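Local coordinates for protein octaprenyl Pyrophosphate Synthase (Helicobacter pylori, PDB 3TC1) that probably catalyses the magnesium-dependent, stepwise condensation of isopentenyl diphosphate units onto an allylic diphosphate to build the octaprenyl diphosphate chain, at residues A45-K50 and I176-D181; L60-I65 and K172-L177; F166-L171 and I184-G189; K4-I9 and R39-L44. All blocks are in the same frame, centred on the assembly; numbering follows the deposited sequence.

Interaction 1: residues A45-K50 and I176-D181; sequences ALLNEK and ILLNKD
Leu46 opens the contact with the turn that follows helix 152-177. Its CB lies 3.9 Å from CD1 of Leu178, while its carbonyl O faces the ammonium end of Lys180, with NZ at 3.5 Å from Leu46 O without forming a hydrogen bond. The rest of the Leu46 side chain runs on to Leu171, Met174 and Ala175 of helix 152-177 and to Tyr185. At Leu47 the CB starts out away from the partner segment, yet one branch of the isobutyl group returns: CD2 meets Leu178 CD1 at 3.8 Å, the two side chains crossing at a slant. Leu55 and Leu56 of helix 53-80 continue this apolar patch. Asn48, exposed at the margin, brings OD1 to 4.0 Å from NZ of Lys180, the two chains arriving from opposite directions. Lys180 reaches this place by bending at chi3 (89°) and chi4 (98°), which turns NZ toward the oxygen end of the Leu46 carbonyl. Its backbone is set by a Schellman motif with Asn179 at C-prime, where Asn179 N bonds Ile176 O. With no hydrogen bond between the segments, the contact rests on leucine packing, and the lysine probably adds a weak electrostatic attraction to two nearby oxygens.

Interaction 2: residues L60-I65 and K172-L177; sequences LNLCTI and KSMAIL
One methyl group, CD2 of Leu62, makes most of the contacts between these two helices. It presses against the backbone of helix 152-177, 3.7 Å from the CA of Met174 and also close to the carbonyl carbon of Ser173. Leu177 CD2 meets the same methyl at 4.1 Å, and Met174 SD lies alongside it at a similar range. Leu62 reaches this position because its CG stands opposite the backbone N (chi1 -176°), extending the isobutyl group across the gap. Met174 answers with a curled chain: bends at chi2 (61°) and chi3 carry its methyl CE across to Cys63, 3.7 Å from SG. The sulfur of Cys63 therefore meets a methyl group, and the contact carries no hydrogen bond.

Farther out, Met43 of helix 38-44 touches both Leu62 and Met174, and Ile9 and Ser40 border Cys63. Ile123 reaches Leu62 from helix 121-144, whose Ala126 and Leu127 cover Ser173; the hydroxyl of that serine is bonded to Ala169 O within its own helix. On helix 53-80, Leu60 O accepts hydrogen bonds from both N and OG1 of Thr64, from opposite faces of its carbonyl plane. The helix axes pass 10.6 Å apart at 163°, nearly antiparallel. Such side-by-side antiparallel packing in a buried core is characteristic of the all-helical polyprenyl synthase fold.

Interaction 3: residues F166-L171 and I184-G189; sequences FIEASL and IYADFG
Gly189 and Leu171 form the tight part of this contact, where the backbones of two successive helices nearly touch. The CA of Glu168 lies only 4.0 Å from the CA of Gly189, and Leu171 CD1 settles 3.4 Å from that same Gly189 CA. Gly189, with no side chain, faces Glu168 CA, Leu171 CD1 and Ile167 O directly, consistent with the close axis approach of 7.3 Å. The CD1 methyl of Leu171 also meets the ring of Phe188 in its plane, at the edge, 3.6 Å from CD2. Phe188 turns its CG opposite the backbone N (chi1 172°), which swings the ring back toward the leucine. Close by, Ile167 CG2 rests 3.6 Å from Gly189 O, and Leu171 CB touches the carbonyl of Tyr185.

Glu168 marks the more open flank. Its aliphatic part leans over the next helix, CG 3.3 Å from Ala186 O, and CB of Ala186 sits at 4.0 Å from that CG. Glu168 is partly exposed; its carboxylate continues past Ala186, and OE1 is bonded to ND1 of His165. Tyr185, by contrast, leads its ring away from the contact, toward Leu46 and Glu290. The two segments run at 154° to one another, forming an antiparallel helical hairpin joined by a short turn, within the all-helical polyprenyl synthase fold.

Interaction 4: residues K4-I9 and R39-L44; sequences KQLKAI and RSKLML
This is a mainly apolar, partly buried helix-helix contact in the all-helical polyprenyl synthase fold, in which the N-terminal helix 3-18 leans across the short helix 38-44. Their segment axes stand 10.5 Å apart at 124°; Gln5, Leu6 and Ile9 meet Ser40, Lys41 and Leu44. Leu6 fits between three residues of the partner. Its CD2 lies 3.7 Å from Ser40 CB and close to CD1 of Leu44, while its other branch, CD1, meets Lys41 CE at 3.9 Å where the extended lysine chain passes nearly at right angles. Ile9 places CD1 over Ser40, 3.6 Å from OG; that hydroxyl has its polar partner in Glu67 of helix 53-80, so the isoleucine methyl packs against an oxygen already engaged elsewhere. Cys63 of helix 53-80 closes this deeper end, touching both Ile9 and Ser40, and Met1 covers Lys41 and Leu44 at the other. Gln5 and Leu44 slide past each other in opposite directions. Extended beyond CG (chi2 173°), the glutamine carries its amide along the leucine, and its CB touches Leu44 CD1. At the end of that chain the amide oxygen sits against both leucine methyls, with Gln5 OE1 at 3.5 Å from Leu44 CD2.

How the interactions relate
The centres of the four contacts lie about 10 to 16 Å from each other. Interactions 1, 2 and 3 share helix 152-177, each adding a different neighbour: the loop 45-50, helix 53-80 and helix 182-205. Interaction 4 comes first along the chain, closing before the others open; its helix 38-44 leads into the loop of interaction 1 and then helix 53-80 of interaction 2. Met43 ties interaction 4 to interactions 2 and 3, its CE lying 3.6 Å from Leu62 CG. Leu46 joins interactions 1 and 3, its CD1 meeting Leu171 CD2 at 3.5 Å. Together they bind the N-terminal helices to the central bundle.

Interaction 1: residues A45-K50 and I176-D181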
# COMPACT_ATOMS: atom_id res chain seq x y z
N ALA B 45 10.13 -25.40 -2.43
CA ALA B 45 10.91 -26.39 -3.17
C ALA B 45 12.40 -26.34 -2.87
O ALA B 45 13.14 -27.27 -3.23
CB ALA B 45 10.68 -26.22 -4.67
N LEU B 46 12.86 -25.27 -2.23
CA LEU B 46 14.27 -25.13 -1.90
C LEU B 46 14.62 -25.78 -0.57
O LEU B 46 15.80 -25.97 -0.26
CB LEU B 46 14.68 -23.65 -1.88
CG LEU B 46 14.95 -23.02 -3.26
CD1 LEU B 46 13.67 -23.04 -4.09
CD2 LEU B 46 15.46 -21.60 -3.09
N LEU B 47 13.60 -26.10 0.22
CA LEU B 47 13.82 -26.72 1.52
C LEU B 47 14.45 -28.11 1.40
O LEU B 47 14.20 -28.83 0.43
CB LEU B 47 12.50 -26.83 2.28
CG LEU B 47 11.90 -25.53 2.81
CD1 LEU B 47 10.48 -25.77 3.31
CD2 LEU B 47 12.77 -24.98 3.93
N ASN B 48 15.28 -28.46 2.37
CA ASN B 48 15.95 -29.76 2.41
C ASN B 48 15.18 -30.69 3.34
O ASN B 48 14.42 -30.23 4.19
CB ASN B 48 17.38 -29.65 2.95
CG ASN B 48 18.34 -29.06 1.96
OD1 ASN B 48 18.34 -29.41 0.78
ND2 ASN B 48 19.21 -28.17 2.43
N GLU B 49 15.40 -31.99 3.19
CA GLU B 49 14.75 -32.97 4.04
C GLU B 49 15.09 -32.67 5.49
O GLU B 49 14.22 -32.72 6.37
CB GLU B 49 15.24 -34.39 3.69
CG GLU B 49 14.71 -35.48 4.63
CD GLU B 49 15.23 -36.86 4.29
OE1 GLU B 49 16.28 -37.27 4.84
OE2 GLU B 49 14.59 -37.54 3.46
N LYS B 50 16.36 -32.35 5.73
CA LYS B 50 16.87 -32.08 7.08
C LYS B 50 16.87 -30.64 7.57
O LYS B 50 17.63 -30.31 8.48
CB LYS B 50 18.29 -32.62 7.20
CG LYS B 50 18.41 -34.09 6.93
CD LYS B 50 19.85 -34.45 6.63
CE LYS B 50 19.91 -35.55 5.59
NZ LYS B 50 21.31 -35.92 5.26
N ILE B 176 18.69 -17.15 0.07
CA ILE B 176 19.49 -16.42 1.06
C ILE B 176 19.22 -17.00 2.45
O ILE B 176 20.15 -17.34 3.18
CB ILE B 176 19.13 -14.91 1.07
CG1 ILE B 176 19.58 -14.26 -0.24
CG2 ILE B 176 19.78 -14.23 2.27
CD1 ILE B 176 19.12 -12.81 -0.40
N LEU B 177 17.94 -17.12 2.80
CA LEU B 177 17.53 -17.65 4.09
C LEU B 177 18.07 -19.06 4.33
O LEU B 177 18.53 -19.37 5.42
CB LEU B 177 16.00 -17.69 4.18
CG LEU B 177 15.41 -18.19 5.50
CD1 LEU B 177 15.70 -17.18 6.60
CD2 LEU B 177 13.90 -18.40 5.36
N LEU B 178 18.02 -19.89 3.30
CA LEU B 178 18.49 -21.27 3.39
C LEU B 178 19.96 -21.45 3.03
O LEU B 178 20.44 -22.57 2.86
CB LEU B 178 17.64 -22.17 2.50
CG LEU B 178 16.14 -22.09 2.81
CD1 LEU B 178 15.39 -23.06 1.93
CD2 LEU B 178 15.89 -22.41 4.29
N ASN B 179 20.67 -20.33 2.92
CA ASN B 179 22.08 -20.35 2.57
C ASN B 179 22.41 -21.14 1.30
O ASN B 179 23.31 -21.97 1.28
CB ASN B 179 22.89 -20.89 3.76
CG ASN B 179 24.38 -20.60 3.63
OD1 ASN B 179 24.78 -19.47 3.36
ND2 ASN B 179 25.21 -21.62 3.83
N LYS B 180 21.64 -20.96 0.27
CA LYS B 180 21.83 -21.50 -1.04
C LYS B 180 22.28 -20.47 -2.05
O LYS B 180 22.24 -19.43 -1.77
CB LYS B 180 20.60 -22.25 -1.51
CG LYS B 180 20.27 -23.40 -0.72
CD LYS B 180 19.02 -23.90 -1.03
CE LYS B 180 19.07 -24.83 -2.03
NZ LYS B 180 19.06 -26.17 -1.51
N ASP B 181 22.62 -20.83 -3.25
CA ASP B 181 23.18 -19.89 -4.19
C ASP B 181 22.10 -19.06 -4.76
O ASP B 181 21.39 -19.47 -5.51
CB ASP B 181 23.79 -20.68 -5.29
CG ASP B 181 24.46 -19.90 -6.37
OD1 ASP B 181 24.07 -18.88 -6.75
OD2 ASP B 181 25.41 -20.36 -6.87

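Interaction 2: residues L60-I65 and K172-L177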
# COMPACT_ATOMS: atom_id res chain seq x y z
N LEU B 60 8.66 -20.60 6.47
CA LEU B 60 7.21 -20.50 6.33
C LEU B 60 6.81 -19.04 6.52
O LEU B 60 5.88 -18.55 5.87
CB LEU B 60 6.53 -21.40 7.35
CG LEU B 60 6.85 -22.89 7.16
CD1 LEU B 60 6.19 -23.72 8.25
CD2 LEU B 60 6.38 -23.34 5.79
N ASN B 61 7.50 -18.34 7.42
CA ASN B 61 7.21 -16.92 7.65
C ASN B 61 7.50 -16.13 6.39
O ASN B 61 6.76 -15.22 6.04
CB ASN B 61 8.05 -16.36 8.80
CG ASN B 61 7.53 -16.77 10.16
OD1 ASN B 61 6.42 -17.29 10.28
ND2 ASN B 61 8.32 -16.52 11.20
N LEU B 62 8.59 -16.47 5.72
CA LEU B 62 8.97 -15.79 4.49
C LEU B 62 7.91 -15.99 3.41
O LEU B 62 7.57 -15.06 2.67
CB LEU B 62 10.32 -16.29 3.98
CG LEU B 62 10.86 -15.56 2.74
CD1 LEU B 62 11.04 -14.08 3.05
CD2 LEU B 62 12.21 -16.16 2.32
N CYS B 63 7.41 -17.22 3.31
CA CYS B 63 6.38 -17.55 2.33
C CYS B 63 5.10 -16.77 2.66
O CYS B 63 4.38 -16.33 1.77
CB CYS B 63 6.08 -19.05 2.34
SG CYS B 63 7.39 -20.10 1.66
N THR B 64 4.83 -16.62 3.95
CA THR B 64 3.64 -15.90 4.38
C THR B 64 3.75 -14.44 3.95
O THR B 64 2.78 -13.87 3.44
CB THR B 64 3.48 -16.00 5.91
OG1 THR B 64 3.39 -17.38 6.28
CG2 THR B 64 2.21 -15.28 6.36
N ILE B 65 4.92 -13.85 4.14
CA ILE B 65 5.19 -12.47 3.75
C ILE B 65 4.97 -12.31 2.25
O ILE B 65 4.31 -11.37 1.79
CB ILE B 65 6.65 -12.07 4.10
CG1 ILE B 65 6.80 -11.93 5.61
CG2 ILE B 65 7.03 -10.77 3.39
CD1 ILE B 65 8.25 -11.81 6.07
N LYS B 172 15.10 -15.68 -4.60
CA LYS B 172 16.41 -15.23 -4.17
C LYS B 172 16.41 -15.10 -2.65
O LYS B 172 17.37 -15.46 -1.98
CB LYS B 172 16.72 -13.87 -4.82
CG LYS B 172 18.10 -13.32 -4.52
CD LYS B 172 18.28 -11.93 -5.14
CE LYS B 172 19.63 -11.33 -4.80
NZ LYS B 172 19.81 -9.98 -5.41
N SER B 173 15.30 -14.60 -2.11
CA SER B 173 15.17 -14.43 -0.67
C SER B 173 15.17 -15.77 0.08
O SER B 173 15.75 -15.87 1.16
CB SER B 173 13.90 -13.65 -0.34
OG SER B 173 13.99 -12.33 -0.83
N MET B 174 14.52 -16.78 -0.49
CA MET B 174 14.49 -18.08 0.18
C MET B 174 15.88 -18.72 0.12
O MET B 174 16.33 -19.36 1.09
CB MET B 174 13.46 -19.01 -0.48
CG MET B 174 13.32 -20.36 0.22
SD MET B 174 12.78 -20.26 1.95
CE MET B 174 11.04 -20.16 1.74
N ALA B 175 16.56 -18.54 -1.00
CA ALA B 175 17.90 -19.08 -1.17
C ALA B 175 18.82 -18.46 -0.12
O ALA B 175 19.64 -19.15 0.49
CB ALA B 175 18.41 -18.78 -2.58
N ILE B 176 18.69 -17.15 0.07
CA ILE B 176 19.49 -16.42 1.06
C ILE B 176 19.22 -17.00 2.45
O ILE B 176 20.15 -17.34 3.18
CB ILE B 176 19.13 -14.91 1.07
CG1 ILE B 176 19.58 -14.26 -0.24
CG2 ILE B 176 19.78 -14.23 2.27
CD1 ILE B 176 19.12 -12.81 -0.40
N LEU B 177 17.94 -17.12 2.80
CA LEU B 177 17.53 -17.65 4.09
C LEU B 177 18.07 -19.06 4.33
O LEU B 177 18.53 -19.37 5.42
CB LEU B 177 16.00 -17.69 4.18
CG LEU B 177 15.41 -18.19 5.50
CD1 LEU B 177 15.70 -17.18 6.60
CD2 LEU B 177 13.90 -18.40 5.36

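Interaction 3: residues F166-L171 and I184-G189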
# COMPACT_ATOMS: atom_id res chain seq x y z
N PHE B 166 9.28 -10.05 -9.00
CA PHE B 166 8.79 -10.43 -7.68
C PHE B 166 9.07 -11.92 -7.44
O PHE B 166 9.51 -12.30 -6.35
CB PHE B 166 7.29 -10.12 -7.59
CG PHE B 166 6.66 -10.50 -6.28
CD1 PHE B 166 7.37 -10.38 -5.08
CD2 PHE B 166 5.35 -10.94 -6.23
CE1 PHE B 166 6.77 -10.69 -3.86
CE2 PHE B 166 4.74 -11.25 -5.01
CZ PHE B 166 5.46 -11.13 -3.83
N ILE B 167 8.82 -12.76 -8.44
CA ILE B 167 9.09 -14.19 -8.28
C ILE B 167 10.60 -14.36 -8.12
O ILE B 167 11.07 -15.14 -7.29
CB ILE B 167 8.57 -15.00 -9.49
CG1 ILE B 167 7.05 -14.89 -9.56
CG2 ILE B 167 8.98 -16.47 -9.37
CD1 ILE B 167 6.42 -15.54 -10.80
N GLU B 168 11.36 -13.62 -8.92
CA GLU B 168 12.81 -13.66 -8.84
C GLU B 168 13.25 -13.31 -7.42
O GLU B 168 14.06 -14.02 -6.82
CB GLU B 168 13.43 -12.65 -9.81
CG GLU B 168 14.92 -12.43 -9.60
CD GLU B 168 15.48 -11.31 -10.45
OE1 GLU B 168 14.86 -10.24 -10.50
OE2 GLU B 168 16.56 -11.50 -11.05
N ALA B 169 12.69 -12.22 -6.89
CA ALA B 169 13.03 -11.76 -5.55
C ALA B 169 12.59 -12.73 -4.46
O ALA B 169 13.26 -12.86 -3.43
CB ALA B 169 12.40 -10.38 -5.30
N SER B 170 11.47 -13.40 -4.68
CA SER B 170 10.97 -14.35 -3.69
C SER B 170 11.88 -15.57 -3.59
O SER B 170 12.17 -16.05 -2.50
CB SER B 170 9.55 -14.80 -4.05
OG SER B 170 8.66 -13.70 -4.01
N LEU B 171 12.35 -16.06 -4.74
CA LEU B 171 13.23 -17.22 -4.75
C LEU B 171 14.63 -16.88 -4.25
O LEU B 171 15.26 -17.68 -3.57
CB LEU B 171 13.30 -17.81 -6.16
CG LEU B 171 12.19 -18.82 -6.46
CD1 LEU B 171 12.03 -19.02 -7.95
CD2 LEU B 171 12.53 -20.14 -5.77
N ILE B 184 21.71 -18.49 -8.66
CA ILE B 184 21.09 -19.57 -9.40
C ILE B 184 19.58 -19.53 -9.31
O ILE B 184 18.88 -19.60 -10.33
CB ILE B 184 21.57 -20.96 -8.89
CG1 ILE B 184 23.04 -21.16 -9.23
CG2 ILE B 184 20.70 -22.05 -9.49
CD1 ILE B 184 23.61 -22.46 -8.71
N TYR B 185 19.06 -19.36 -8.10
CA TYR B 185 17.63 -19.32 -7.91
C TYR B 185 16.95 -18.02 -8.32
O TYR B 185 15.78 -18.02 -8.68
CB TYR B 185 17.32 -19.69 -6.46
CG TYR B 185 17.65 -21.15 -6.20
CD1 TYR B 185 16.82 -22.16 -6.66
CD2 TYR B 185 18.84 -21.51 -5.56
CE1 TYR B 185 17.16 -23.50 -6.50
CE2 TYR B 185 19.19 -22.85 -5.40
CZ TYR B 185 18.35 -23.84 -5.87
OH TYR B 185 18.68 -25.16 -5.72
N ALA B 186 17.69 -16.91 -8.28
CA ALA B 186 17.13 -15.64 -8.71
C ALA B 186 16.96 -15.75 -10.22
O ALA B 186 15.96 -15.31 -10.79
CB ALA B 186 18.09 -14.50 -8.37
N ASP B 187 17.95 -16.38 -10.86
CA ASP B 187 17.94 -16.58 -12.30
C ASP B 187 16.78 -17.49 -12.69
O ASP B 187 16.08 -17.23 -13.68
CB ASP B 187 19.27 -17.19 -12.75
CG ASP B 187 19.49 -17.11 -14.24
OD1 ASP B 187 19.42 -15.99 -14.79
OD2 ASP B 187 19.73 -18.16 -14.87
N PHE B 188 16.57 -18.56 -11.93
CA PHE B 188 15.46 -19.48 -12.19
C PHE B 188 14.14 -18.74 -12.00
O PHE B 188 13.22 -18.88 -12.80
CB PHE B 188 15.50 -20.67 -11.24
CG PHE B 188 14.28 -21.55 -11.33
CD1 PHE B 188 14.22 -22.60 -12.25
CD2 PHE B 188 13.16 -21.31 -10.53
CE1 PHE B 188 13.08 -23.39 -12.37
CE2 PHE B 188 12.01 -22.10 -10.63
CZ PHE B 188 11.97 -23.14 -11.56
N GLY B 189 14.06 -17.94 -10.94
CA GLY B 189 12.85 -17.20 -10.66
C GLY B 189 12.48 -16.18 -11.73
O GLY B 189 11.31 -16.08 -12.11

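Interaction 4: residues K4-I9 and R39-L44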
# COMPACT_ATOMS: atom_id res chain seq x y z
N LYS B 4 0.70 -29.97 3.46
CA LYS B 4 0.87 -29.57 4.86
C LYS B 4 1.57 -28.23 5.08
O LYS B 4 1.19 -27.47 5.96
CB LYS B 4 1.56 -30.69 5.67
CG LYS B 4 1.95 -30.26 7.05
CD LYS B 4 2.28 -31.44 7.90
CE LYS B 4 3.04 -31.02 9.16
NZ LYS B 4 2.23 -31.25 10.39
N GLN B 5 2.58 -27.93 4.27
CA GLN B 5 3.29 -26.65 4.42
C GLN B 5 2.44 -25.48 3.93
O GLN B 5 2.43 -24.42 4.54
CB GLN B 5 4.64 -26.64 3.68
CG GLN B 5 5.63 -27.67 4.19
CD GLN B 5 6.87 -27.74 3.33
OE1 GLN B 5 6.80 -27.59 2.11
NE2 GLN B 5 8.01 -28.00 3.95
N LEU B 6 1.72 -25.68 2.83
CA LEU B 6 0.87 -24.62 2.29
C LEU B 6 -0.25 -24.33 3.28
O LEU B 6 -0.69 -23.19 3.43
CB LEU B 6 0.28 -25.05 0.95
CG LEU B 6 1.27 -25.17 -0.21
CD1 LEU B 6 0.57 -25.70 -1.44
CD2 LEU B 6 1.89 -23.82 -0.50
N LYS B 7 -0.70 -25.38 3.95
CA LYS B 7 -1.75 -25.29 4.94
C LYS B 7 -1.25 -24.48 6.14
O LYS B 7 -1.98 -23.69 6.72
CB LYS B 7 -2.15 -26.69 5.39
CG LYS B 7 -3.62 -26.87 5.66
CD LYS B 7 -4.07 -26.05 6.85
CE LYS B 7 -5.58 -26.05 6.95
NZ LYS B 7 -6.19 -25.46 5.72
N ALA B 8 0.01 -24.70 6.50
CA ALA B 8 0.61 -23.99 7.63
C ALA B 8 0.78 -22.51 7.28
O ALA B 8 0.67 -21.65 8.14
CB ALA B 8 1.96 -24.61 7.99
N ILE B 9 1.06 -22.22 6.01
CA ILE B 9 1.22 -20.84 5.55
C ILE B 9 -0.14 -20.15 5.56
O ILE B 9 -0.27 -18.99 5.94
CB ILE B 9 1.82 -20.80 4.13
CG1 ILE B 9 3.26 -21.34 4.17
CG2 ILE B 9 1.79 -19.38 3.56
CD1 ILE B 9 3.85 -21.64 2.81
N ARG B 39 3.75 -18.93 -5.54
CA ARG B 39 5.02 -18.46 -5.02
C ARG B 39 5.53 -19.27 -3.85
O ARG B 39 6.72 -19.52 -3.78
CB ARG B 39 4.96 -16.95 -4.75
CG ARG B 39 4.75 -16.17 -6.06
CD ARG B 39 4.26 -14.75 -5.89
NE ARG B 39 3.90 -14.15 -7.18
CZ ARG B 39 2.82 -14.46 -7.89
NH1 ARG B 39 2.59 -13.86 -9.05
NH2 ARG B 39 1.93 -15.33 -7.43
N SER B 40 4.65 -19.72 -2.96
CA SER B 40 5.08 -20.55 -1.84
C SER B 40 5.57 -21.91 -2.33
O SER B 40 6.54 -22.45 -1.81
CB SER B 40 3.92 -20.75 -0.85
OG SER B 40 3.63 -19.54 -0.16
N LYS B 41 4.90 -22.46 -3.35
CA LYS B 41 5.27 -23.76 -3.90
C LYS B 41 6.68 -23.69 -4.47
O LYS B 41 7.49 -24.60 -4.28
CB LYS B 41 4.30 -24.20 -4.99
CG LYS B 41 2.88 -24.51 -4.51
CD LYS B 41 1.99 -24.82 -5.70
CE LYS B 41 0.58 -25.22 -5.28
NZ LYS B 41 -0.25 -25.59 -6.47
N LEU B 42 6.97 -22.61 -5.17
CA LEU B 42 8.29 -22.41 -5.75
C LEU B 42 9.36 -22.28 -4.67
O LEU B 42 10.42 -22.90 -4.76
CB LEU B 42 8.29 -21.15 -6.62
CG LEU B 42 7.55 -21.29 -7.95
CD1 LEU B 42 7.46 -19.95 -8.64
CD2 LEU B 42 8.28 -22.31 -8.81
N MET B 43 9.07 -21.47 -3.65
CA MET B 43 9.99 -21.24 -2.55
C MET B 43 10.17 -22.47 -1.66
O MET B 43 11.29 -22.80 -1.28
CB MET B 43 9.51 -20.07 -1.70
CG MET B 43 9.44 -18.74 -2.45
SD MET B 43 8.46 -17.52 -1.56
CE MET B 43 9.67 -16.90 -0.43
N LEU B 44 9.08 -23.15 -1.34
CA LEU B 44 9.15 -24.33 -0.48
C LEU B 44 10.01 -25.42 -1.11
O LEU B 44 10.57 -26.26 -0.40
CB LEU B 44 7.75 -24.89 -0.23
CG LEU B 44 6.80 -24.09 0.67
CD1 LEU B 44 5.40 -24.67 0.59
CD2 LEU B 44 7.31 -24.10 2.09